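PDB 1TQ5: quercetin 2,3-dioxygenase from Escherichia coli, which opens the flavonol quercetin with molecular oxygen in vitro, releasing carbon monoxide, as a metal-dependent bicupin of the pirin family whose physiological role is unknown. Local coordinates for residues W17-T23 and I43-E49; F34-L40 and R181-I185; N191-N195 and E210-I215. All coordinates share one frame; numbering follows the deposited sequence.

Contact 1. Residues W17-T23 and I43-E49; sequences WLDSWHT and INDDVIE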
loop_
_atom_site.group_PDB
_atom_site.type_symbol
_atom_site.label_atom_id
_atom_site.label_comp_id
_atom_site.label_asym_id
_atom_site.label_seq_id
_atom_site.Cartn_x
_atom_site.Cartn_y
_atom_site.Cartn_z
ATOM N N TRP A 17 -20.879 -5.697 2.723
ATOM C CA TRP A 17 -20.395 -4.503 3.410
ATOM C C TRP A 17 -18.947 -4.221 3.016
ATOM O O TRP A 17 -18.496 -3.077 3.026
ATOM C CB TRP A 17 -20.480 -4.684 4.926
ATOM C CG TRP A 17 -19.616 -5.788 5.452
ATOM C CD1 TRP A 17 -19.899 -7.128 5.446
ATOM C CD2 TRP A 17 -18.320 -5.654 6.044
ATOM N NE1 TRP A 17 -18.855 -7.835 6.002
ATOM C CE2 TRP A 17 -17.873 -6.955 6.374
ATOM C CE3 TRP A 17 -17.490 -4.561 6.327
ATOM C CZ2 TRP A 17 -16.632 -7.190 6.975
ATOM C CZ3 TRP A 17 -16.255 -4.797 6.925
ATOM C CH2 TRP A 17 -15.839 -6.102 7.242
ATOM N N LEU A 18 -18.226 -5.284 2.681
ATOM C CA LEU A 18 -16.834 -5.186 2.265
ATOM C C LEU A 18 -16.614 -5.994 0.991
ATOM O O LEU A 18 -17.068 -7.136 0.880
ATOM C CB LEU A 18 -15.911 -5.731 3.357
ATOM C CG LEU A 18 -14.445 -5.906 2.948
ATOM C CD1 LEU A 18 -13.785 -4.543 2.795
ATOM C CD2 LEU A 18 -13.719 -6.725 3.991
ATOM N N ASP A 19 -15.925 -5.384 0.033
ATOM C CA ASP A 19 -15.578 -6.022 -1.234
ATOM C C ASP A 19 -14.057 -5.852 -1.291
ATOM O O ASP A 19 -13.558 -4.734 -1.421
ATOM C CB ASP A 19 -16.236 -5.290 -2.402
ATOM C CG ASP A 19 -15.974 -5.967 -3.728
ATOM O OD1 ASP A 19 -16.511 -7.075 -3.941
ATOM O OD2 ASP A 19 -15.230 -5.401 -4.557
ATOM N N SER A 20 -13.325 -6.957 -1.203
ATOM C CA SER A 20 -11.870 -6.890 -1.164
ATOM C C SER A 20 -11.103 -7.698 -2.217
ATOM O O SER A 20 -11.406 -8.862 -2.476
ATOM C CB SER A 20 -11.421 -7.314 0.245
ATOM O OG SER A 20 -10.024 -7.170 0.438
ATOM N N TRP A 21 -10.108 -7.063 -2.832
ATOM C CA TRP A 21 -9.260 -7.737 -3.807
ATOM C C TRP A 21 -7.898 -7.898 -3.138
ATOM O O TRP A 21 -7.307 -6.924 -2.677
ATOM C CB TRP A 21 -9.142 -6.919 -5.095
ATOM C CG TRP A 21 -10.446 -6.824 -5.816
ATOM C CD1 TRP A 21 -11.491 -5.990 -5.523
ATOM C CD2 TRP A 21 -10.887 -7.657 -6.894
ATOM N NE1 TRP A 21 -12.556 -6.255 -6.354
ATOM C CE2 TRP A 21 -12.212 -7.272 -7.205
ATOM C CE3 TRP A 21 -10.294 -8.693 -7.628
ATOM C CZ2 TRP A 21 -12.953 -7.888 -8.221
ATOM C CZ3 TRP A 21 -11.032 -9.306 -8.639
ATOM C CH2 TRP A 21 -12.347 -8.900 -8.924
ATOM N N HIS A 22 -7.414 -9.134 -3.073
ATOM C CA HIS A 22 -6.134 -9.431 -2.431
ATOM C C HIS A 22 -5.005 -9.617 -3.418
ATOM O O HIS A 22 -5.077 -10.478 -4.300
ATOM C CB HIS A 22 -6.249 -10.713 -1.607
ATOM C CG HIS A 22 -7.366 -10.695 -0.616
ATOM N ND1 HIS A 22 -7.400 -9.823 0.449
ATOM C CD2 HIS A 22 -8.500 -11.432 -0.540
ATOM C CE1 HIS A 22 -8.508 -10.020 1.139
ATOM N NE2 HIS A 22 -9.192 -10.990 0.561
ATOM N N THR A 23 -3.945 -8.832 -3.263
ATOM C CA THR A 23 -2.806 -8.965 -4.154
ATOM C C THR A 23 -1.989 -10.210 -3.802
ATOM O O THR A 23 -1.445 -10.866 -4.691
ATOM C CB THR A 23 -1.896 -7.732 -4.086
ATOM O OG1 THR A 23 -2.584 -6.605 -4.646
ATOM C CG2 THR A 23 -0.608 -7.976 -4.855
ATOM N N ILE A 43 -1.589 -6.397 0.389
ATOM C CA ILE A 43 -2.102 -5.258 -0.370
ATOM C C ILE A 43 -3.546 -5.612 -0.654
ATOM O O ILE A 43 -3.850 -6.406 -1.556
ATOM C CB ILE A 43 -1.401 -5.011 -1.731
ATOM C CG1 ILE A 43 -0.045 -4.342 -1.531
ATOM C CG2 ILE A 43 -2.256 -4.057 -2.580
ATOM C CD1 ILE A 43 0.955 -5.199 -0.850
ATOM N N ASN A 44 -4.439 -5.048 0.145
ATOM C CA ASN A 44 -5.846 -5.294 -0.034
ATOM C C ASN A 44 -6.511 -4.030 -0.552
ATOM O O ASN A 44 -6.331 -2.940 -0.007
ATOM C CB ASN A 44 -6.494 -5.739 1.279
ATOM C CG ASN A 44 -6.079 -7.141 1.688
ATOM O OD1 ASN A 44 -5.638 -7.934 0.853
ATOM N ND2 ASN A 44 -6.231 -7.458 2.971
ATOM N N ASP A 45 -7.252 -4.199 -1.636
ATOM C CA ASP A 45 -7.983 -3.123 -2.291
ATOM C C ASP A 45 -9.398 -3.273 -1.744
ATOM O O ASP A 45 -10.166 -4.094 -2.243
ATOM C CB ASP A 45 -7.959 -3.373 -3.800
ATOM C CG ASP A 45 -8.545 -2.230 -4.601
ATOM O OD1 ASP A 45 -9.521 -1.603 -4.131
ATOM O OD2 ASP A 45 -8.036 -1.981 -5.719
ATOM N N ASP A 46 -9.739 -2.492 -0.720
ATOM C CA ASP A 46 -11.056 -2.598 -0.082
ATOM C C ASP A 46 -12.063 -1.493 -0.364
ATOM O O ASP A 46 -11.730 -0.309 -0.405
ATOM C CB ASP A 46 -10.921 -2.693 1.446
ATOM C CG ASP A 46 -9.981 -3.796 1.893
ATOM O OD1 ASP A 46 -9.895 -4.825 1.198
ATOM O OD2 ASP A 46 -9.341 -3.633 2.957
ATOM N N VAL A 47 -13.313 -1.900 -0.527
ATOM C CA VAL A 47 -14.412 -0.973 -0.752
ATOM C C VAL A 47 -15.429 -1.302 0.330
ATOM O O VAL A 47 -15.955 -2.423 0.388
ATOM C CB VAL A 47 -15.031 -1.163 -2.140
ATOM C CG1 VAL A 47 -16.334 -0.403 -2.234
ATOM C CG2 VAL A 47 -14.059 -0.673 -3.200
ATOM N N ILE A 48 -15.692 -0.320 1.186
ATOM C CA ILE A 48 -16.597 -0.483 2.311
ATOM C C ILE A 48 -17.868 0.357 2.221
ATOM O O ILE A 48 -17.823 1.546 1.924
ATOM C CB ILE A 48 -15.865 -0.136 3.627
ATOM C CG1 ILE A 48 -14.658 -1.065 3.796
ATOM C CG2 ILE A 48 -16.819 -0.250 4.822
ATOM C CD1 ILE A 48 -13.817 -0.761 5.021
ATOM N N GLU A 49 -18.991 -0.290 2.514
ATOM C CA GLU A 49 -20.320 0.315 2.496
ATOM C C GLU A 49 -20.463 1.408 3.561
ATOM O O GLU A 49 -19.845 1.341 4.618
ATOM C CB GLU A 49 -21.348 -0.794 2.745
ATOM C CG GLU A 49 -22.798 -0.397 2.683
ATOM C CD GLU A 49 -23.677 -1.482 3.272
ATOM O OE1 GLU A 49 -23.194 -2.630 3.354
ATOM O OE2 GLU A 49 -24.834 -1.199 3.648
HETATM O O HOH W 1 -5.004 -5.479 -4.342
#
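Ser20 and Asp46 form a non-hydrogen-bonded antiparallel pair; no N-H...O bond joins them directly, and their side chains bond instead, Ser20 OG donating to Asp46 OD1 over a very short 2.5 Å. The hydroxyl stands opposite the backbone N (chi1 -175°), which brings it to the buried carboxylate, and serine is short enough to fit there. On the same face Leu18 CD1 rests 3.7 Å from Ile48 CG1 and also touches Asp46 CB, while the side chain of Asn44 lies at the edge of the His22 imidazole, amide and ring planes 71° apart. With a valine in place of Asn44, the ring would lose the polar group at its edge and would probably be freer to turn. These pairs join strands 18-22 and 40-48, neighbours in the large sheet of the N-terminal cupin β-barrel. Asp19 with Val47 and Trp21 with Asp45 are the hydrogen-bonded pairs, the latter including Asp45 N to Trp21 O at 2.9 Å, nearly straight. Just past the end of strand 18-22, Thr23 N donates to Ile43 O at 3.0 Å, and a water bridges that carbonyl to Thr23 OG1. Further out, the carboxylate of Asp45 is held by a salt bridge to Arg10 and a hydrogen bond with His113, and Trp21 stacks on His12. Leu18 and Ile48 press on Phe54, in the strand that also carries the metal-binding His57 and His59.

Contact 2. Residues F34-L40 and R181-I185; sequences FMGFSAL and RRVWI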
loop_
_atom_site.group_PDB
_atom_site.type_symbol
_atom_site.label_atom_id
_atom_site.label_comp_id
_atom_site.label_asym_id
_atom_site.label_seq_id
_atom_site.Cartn_x
_atom_site.Cartn_y
_atom_site.Cartn_z
ATOM N N PHE A 34 2.317 -15.471 -5.646
ATOM C CA PHE A 34 2.283 -14.257 -4.844
ATOM C C PHE A 34 1.957 -14.548 -3.381
ATOM O O PHE A 34 0.821 -14.393 -2.933
ATOM C CB PHE A 34 1.278 -13.261 -5.443
ATOM C CG PHE A 34 1.639 -12.809 -6.834
ATOM C CD1 PHE A 34 1.313 -13.588 -7.941
ATOM C CD2 PHE A 34 2.352 -11.628 -7.034
ATOM C CE1 PHE A 34 1.690 -13.204 -9.223
ATOM C CE2 PHE A 34 2.739 -11.229 -8.316
ATOM C CZ PHE A 34 2.406 -12.021 -9.415
HETATM N N MSE A 35 2.975 -14.983 -2.645
HETATM C CA MSE A 35 2.844 -15.300 -1.229
HETATM C C MSE A 35 3.138 -14.054 -0.398
HETATM O O MSE A 35 2.600 -13.875 0.696
HETATM C CB MSE A 35 3.840 -16.395 -0.834
HETATM C CG MSE A 35 3.614 -17.756 -1.475
HETATM SE SE MSE A 35 2.058 -18.553 -1.003
HETATM C CE MSE A 35 1.779 -17.898 0.658
ATOM N N GLY A 36 4.001 -13.201 -0.935
ATOM C CA GLY A 36 4.403 -11.981 -0.259
ATOM C C GLY A 36 5.713 -11.561 -0.894
ATOM O O GLY A 36 6.608 -12.389 -1.063
ATOM N N PHE A 37 5.835 -10.280 -1.238
ATOM C CA PHE A 37 7.031 -9.764 -1.903
ATOM C C PHE A 37 7.981 -9.051 -0.946
ATOM O O PHE A 37 7.783 -7.880 -0.618
ATOM C CB PHE A 37 6.597 -8.812 -3.024
ATOM C CG PHE A 37 7.682 -8.486 -4.004
ATOM C CD1 PHE A 37 8.139 -9.443 -4.898
ATOM C CD2 PHE A 37 8.229 -7.211 -4.050
ATOM C CE1 PHE A 37 9.124 -9.135 -5.829
ATOM C CE2 PHE A 37 9.214 -6.892 -4.977
ATOM C CZ PHE A 37 9.662 -7.857 -5.870
ATOM N N SER A 38 9.030 -9.753 -0.523
ATOM C CA SER A 38 9.999 -9.210 0.427
ATOM C C SER A 38 9.240 -8.824 1.700
ATOM O O SER A 38 8.439 -9.613 2.200
ATOM C CB SER A 38 10.721 -7.991 -0.162
ATOM O OG SER A 38 11.713 -7.504 0.733
ATOM N N ALA A 39 9.477 -7.618 2.216
ATOM C CA ALA A 39 8.795 -7.161 3.430
ATOM C C ALA A 39 7.324 -6.798 3.179
ATOM O O ALA A 39 6.557 -6.592 4.122
ATOM C CB ALA A 39 9.529 -5.964 4.026
ATOM N N LEU A 40 6.936 -6.715 1.911
ATOM C CA LEU A 40 5.553 -6.390 1.562
ATOM C C LEU A 40 4.734 -7.671 1.648
ATOM O O LEU A 40 4.878 -8.572 0.822
ATOM C CB LEU A 40 5.490 -5.809 0.148
ATOM C CG LEU A 40 4.137 -5.269 -0.315
ATOM C CD1 LEU A 40 3.624 -4.228 0.675
ATOM C CD2 LEU A 40 4.286 -4.675 -1.705
ATOM N N ARG A 181 18.050 -5.500 -4.160
ATOM C CA ARG A 181 16.802 -4.915 -3.694
ATOM C C ARG A 181 15.678 -5.176 -4.685
ATOM O O ARG A 181 15.910 -5.317 -5.885
ATOM C CB ARG A 181 16.974 -3.410 -3.444
ATOM C CG ARG A 181 17.954 -3.105 -2.308
ATOM C CD ARG A 181 17.995 -1.628 -1.948
ATOM N NE ARG A 181 16.732 -1.141 -1.393
ATOM C CZ ARG A 181 16.229 -1.510 -0.217
ATOM N NH1 ARG A 181 16.877 -2.378 0.549
ATOM N NH2 ARG A 181 15.076 -1.002 0.195
ATOM N N ARG A 182 14.457 -5.244 -4.170
ATOM C CA ARG A 182 13.303 -5.513 -5.004
ATOM C C ARG A 182 12.332 -4.344 -5.020
ATOM O O ARG A 182 12.326 -3.515 -4.111
ATOM C CB ARG A 182 12.602 -6.773 -4.507
ATOM C CG ARG A 182 13.521 -7.980 -4.442
ATOM C CD ARG A 182 12.723 -9.257 -4.421
ATOM N NE ARG A 182 13.571 -10.436 -4.513
ATOM C CZ ARG A 182 13.102 -11.668 -4.665
ATOM N NH1 ARG A 182 11.794 -11.871 -4.743
ATOM N NH2 ARG A 182 13.937 -12.696 -4.739
ATOM N N VAL A 183 11.507 -4.288 -6.060
ATOM C CA VAL A 183 10.543 -3.211 -6.202
ATOM C C VAL A 183 9.155 -3.681 -6.599
ATOM O O VAL A 183 8.996 -4.534 -7.474
ATOM C CB VAL A 183 11.008 -2.187 -7.265
ATOM C CG1 VAL A 183 9.908 -1.173 -7.536
ATOM C CG2 VAL A 183 12.265 -1.486 -6.796
ATOM N N TRP A 184 8.149 -3.123 -5.937
ATOM C CA TRP A 184 6.779 -3.439 -6.276
ATOM C C TRP A 184 6.115 -2.140 -6.665
ATOM O O TRP A 184 6.214 -1.133 -5.956
ATOM C CB TRP A 184 6.010 -4.051 -5.110
ATOM C CG TRP A 184 4.600 -4.411 -5.492
ATOM C CD1 TRP A 184 3.516 -3.572 -5.538
ATOM C CD2 TRP A 184 4.123 -5.695 -5.905
ATOM N NE1 TRP A 184 2.399 -4.257 -5.948
ATOM C CE2 TRP A 184 2.741 -5.562 -6.181
ATOM C CE3 TRP A 184 4.726 -6.949 -6.068
ATOM C CZ2 TRP A 184 1.952 -6.639 -6.607
ATOM C CZ3 TRP A 184 3.937 -8.020 -6.493
ATOM C CH2 TRP A 184 2.567 -7.854 -6.754
ATOM N N ILE A 185 5.469 -2.153 -7.817
ATOM C CA ILE A 185 4.766 -0.975 -8.261
ATOM C C ILE A 185 3.295 -1.329 -8.366
ATOM O O ILE A 185 2.916 -2.277 -9.065
ATOM C CB ILE A 185 5.273 -0.490 -9.624
ATOM C CG1 ILE A 185 6.720 -0.003 -9.481
ATOM C CG2 ILE A 185 4.355 0.615 -10.148
ATOM C CD1 ILE A 185 7.345 0.465 -10.765
#
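Phe37 and Trp184 are the residues whose backbones come nearest, and even so their CA atoms stay 7.7 Å apart, so side chains must span the gap. Residues 34-40 are irregular and end in a type II' β turn from Phe37 to Leu40, closed by Leu40 N to Phe37 O at 2.9 Å; Ser38 takes the positive phi this turn requires at its second position. Residues 182-185 are strand, paired through the backbone with strands 204-208 and 221-228. The turn sends both Phe37 and Leu40 toward that strand, where Arg182 and Trp184 point back, with Val183 between them facing away. The Trp184 indole, its CG opposite the backbone N (chi1 -178°), is met from three directions. Leu40 CD2 lies over the face of the five-membered ring of Trp184 in a CH-pi contact, 4.2 Å from the centroid. Phe34 CE2 comes to the edge of the indole, 3.7 Å from Trp184 CH2, and the Phe37 ring meets the six-membered ring obliquely, centroids 5.7 Å apart and planes at 58°. Phe37 also reaches the aliphatic stem of Arg182, Phe37 CZ lying 3.4 Å from Arg182 CB. An arginine suits this border position: its methylenes pack on the phenyl ring while its guanidinium makes a cation-pi contact with Trp208. The contact joins the two cupin domains, a loop of the N-terminal one laid against a sheet of the C-terminal one. Between these segments the chemistry is nearly all apolar and aromatic, so cohesion probably comes mainly from burial and fit, while the indole N-H bond to Gln186 OE1, outside the two segments, helps fix the turn of the indole.

Contact 3. Residues N191-N195 and E210-I215; sequences NVTIN and EQAISI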
loop_
_atom_site.group_PDB
_atom_site.type_symbol
_atom_site.label_atom_id
_atom_site.label_comp_id
_atom_site.label_asym_id
_atom_site.label_seq_id
_atom_site.Cartn_x
_atom_site.Cartn_y
_atom_site.Cartn_z
ATOM N N ASN A 191 -2.655 4.476 -16.822
ATOM C CA ASN A 191 -2.039 3.470 -17.677
ATOM C C ASN A 191 -0.569 3.815 -17.816
ATOM O O ASN A 191 -0.227 4.898 -18.296
ATOM C CB ASN A 191 -2.695 3.476 -19.062
ATOM C CG ASN A 191 -4.167 3.117 -19.015
ATOM O OD1 ASN A 191 -4.532 1.943 -18.933
ATOM N ND2 ASN A 191 -5.023 4.132 -19.058
ATOM N N VAL A 192 0.298 2.904 -17.392
ATOM C CA VAL A 192 1.726 3.149 -17.488
ATOM C C VAL A 192 2.455 1.979 -18.136
ATOM O O VAL A 192 1.894 0.895 -18.321
ATOM C CB VAL A 192 2.352 3.416 -16.094
ATOM C CG1 VAL A 192 1.571 4.509 -15.374
ATOM C CG2 VAL A 192 2.376 2.133 -15.263
ATOM N N THR A 193 3.704 2.228 -18.507
ATOM C CA THR A 193 4.564 1.215 -19.106
ATOM C C THR A 193 5.807 1.248 -18.235
ATOM O O THR A 193 6.405 2.301 -18.048
ATOM C CB THR A 193 4.936 1.565 -20.575
ATOM O OG1 THR A 193 3.791 1.389 -21.415
ATOM C CG2 THR A 193 6.048 0.671 -21.077
ATOM N N ILE A 194 6.181 0.097 -17.690
ATOM C CA ILE A 194 7.339 0.008 -16.811
ATOM C C ILE A 194 8.309 -1.078 -17.279
ATOM O O ILE A 194 7.980 -2.270 -17.279
ATOM C CB ILE A 194 6.866 -0.273 -15.361
ATOM C CG1 ILE A 194 6.000 0.899 -14.882
ATOM C CG2 ILE A 194 8.045 -0.500 -14.441
ATOM C CD1 ILE A 194 5.279 0.660 -13.572
ATOM N N ASN A 195 9.506 -0.662 -17.682
ATOM C CA ASN A 195 10.515 -1.604 -18.162
ATOM C C ASN A 195 9.911 -2.512 -19.234
ATOM O O ASN A 195 10.066 -3.736 -19.194
ATOM C CB ASN A 195 11.056 -2.443 -16.996
ATOM C CG ASN A 195 11.979 -1.649 -16.082
ATOM O OD1 ASN A 195 11.638 -0.557 -15.630
ATOM N ND2 ASN A 195 13.154 -2.202 -15.802
ATOM N N GLU A 210 17.255 -5.857 -11.227
ATOM C CA GLU A 210 17.347 -4.719 -12.131
ATOM C C GLU A 210 17.992 -3.565 -11.367
ATOM O O GLU A 210 17.921 -3.514 -10.137
ATOM C CB GLU A 210 15.954 -4.308 -12.625
ATOM C CG GLU A 210 15.974 -3.160 -13.619
ATOM C CD GLU A 210 16.855 -3.450 -14.822
ATOM O OE1 GLU A 210 16.580 -4.436 -15.535
ATOM O OE2 GLU A 210 17.822 -2.693 -15.053
ATOM N N GLN A 211 18.616 -2.642 -12.090
ATOM C CA GLN A 211 19.273 -1.506 -11.453
ATOM C C GLN A 211 18.545 -0.186 -11.684
ATOM O O GLN A 211 18.882 0.827 -11.077
ATOM C CB GLN A 211 20.722 -1.398 -11.943
ATOM C CG GLN A 211 20.869 -1.291 -13.460
ATOM C CD GLN A 211 22.318 -1.371 -13.910
ATOM O OE1 GLN A 211 23.155 -0.567 -13.491
ATOM N NE2 GLN A 211 22.623 -2.345 -14.766
ATOM N N ALA A 212 17.544 -0.198 -12.559
ATOM C CA ALA A 212 16.784 1.012 -12.855
ATOM C C ALA A 212 15.343 0.720 -13.257
ATOM O O ALA A 212 15.065 -0.228 -13.987
ATOM C CB ALA A 212 17.477 1.802 -13.960
ATOM N N ILE A 213 14.427 1.543 -12.766
ATOM C CA ILE A 213 13.015 1.395 -13.088
ATOM C C ILE A 213 12.646 2.557 -13.999
ATOM O O ILE A 213 12.752 3.719 -13.601
ATOM C CB ILE A 213 12.136 1.454 -11.816
ATOM C CG1 ILE A 213 12.488 0.295 -10.877
ATOM C CG2 ILE A 213 10.667 1.422 -12.192
ATOM C CD1 ILE A 213 12.233 -1.078 -11.451
ATOM N N SER A 214 12.243 2.242 -15.225
ATOM C CA SER A 214 11.850 3.259 -16.200
ATOM C C SER A 214 10.339 3.258 -16.279
ATOM O O SER A 214 9.719 2.224 -16.518
ATOM C CB SER A 214 12.428 2.954 -17.583
ATOM O OG SER A 214 13.844 2.988 -17.565
ATOM N N ILE A 215 9.749 4.426 -16.084
ATOM C CA ILE A 215 8.311 4.539 -16.109
ATOM C C ILE A 215 7.850 5.578 -17.126
ATOM O O ILE A 215 8.375 6.691 -17.179
ATOM C CB ILE A 215 7.796 4.908 -14.702
ATOM C CG1 ILE A 215 6.273 4.849 -14.653
ATOM C CG2 ILE A 215 8.290 6.293 -14.319
ATOM C CD1 ILE A 215 5.718 5.077 -13.244
#
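The amide of Asn195 lies alongside the backbone of residues 212-214 and bonds to it with both ends. Asn195 OD1 accepts from Ser214 N at 2.9 Å, and Asn195 ND2 donates to Ala212 O at 3.3 Å, in the plane of the amide and with a nearly straight N-H (168°). The side chain thus stands in for a peptide group where strand 191-194 has ended; Asn195 N still reaches Ser214 O at 3.1 Å. Asparagine suits the place twice over, since it also tolerates the left-handed backbone conformation that Asn195 adopts in the tight turn leading to strand 197-200. Strands 191-194 and 213-217 are antiparallel neighbours in the four-stranded sheet of the C-terminal cupin barrel. Inside, Ile194 and Ile215 form a non-hydrogen-bonded pair whose side chains lie side by side and point the same way, CG1 to CG1 4.0 Å apart. Ile213 crosses Ile194 at a slant, the two meeting through their CG2 methyls at 4.0 Å. Beta-branched isoleucine suits an extended strand, and the two arms of Ile194 serve different partners; it continues onto Leu205 and Ile207 of the facing sheet. At the outer end Glu210 CG packs beside Asn195 ND2, the carboxylate turned 61° from the amide plane.

How the contacts relate
Contact 1 and contact 2 are buried, whereas contact 3 lies farther from the centre of the chain and is only partly covered. Contacts 1 and 3 each pair antiparallel strands within one cupin domain, the N-terminal and C-terminal respectively; contact 2 joins the two domains through side chains. Its segments also touch both others: Thr23 CG2 packs on Trp184 CZ2, and Ile185 CD1 meets Ile194 CD1, so packing runs from one barrel to the other. Chemistry follows place: contact 1 combines a long run of backbone bonds with a buried serine-aspartate bond, contact 2 relies on aromatic rings, and contact 3 divides between isoleucines within and an amide at the strand end.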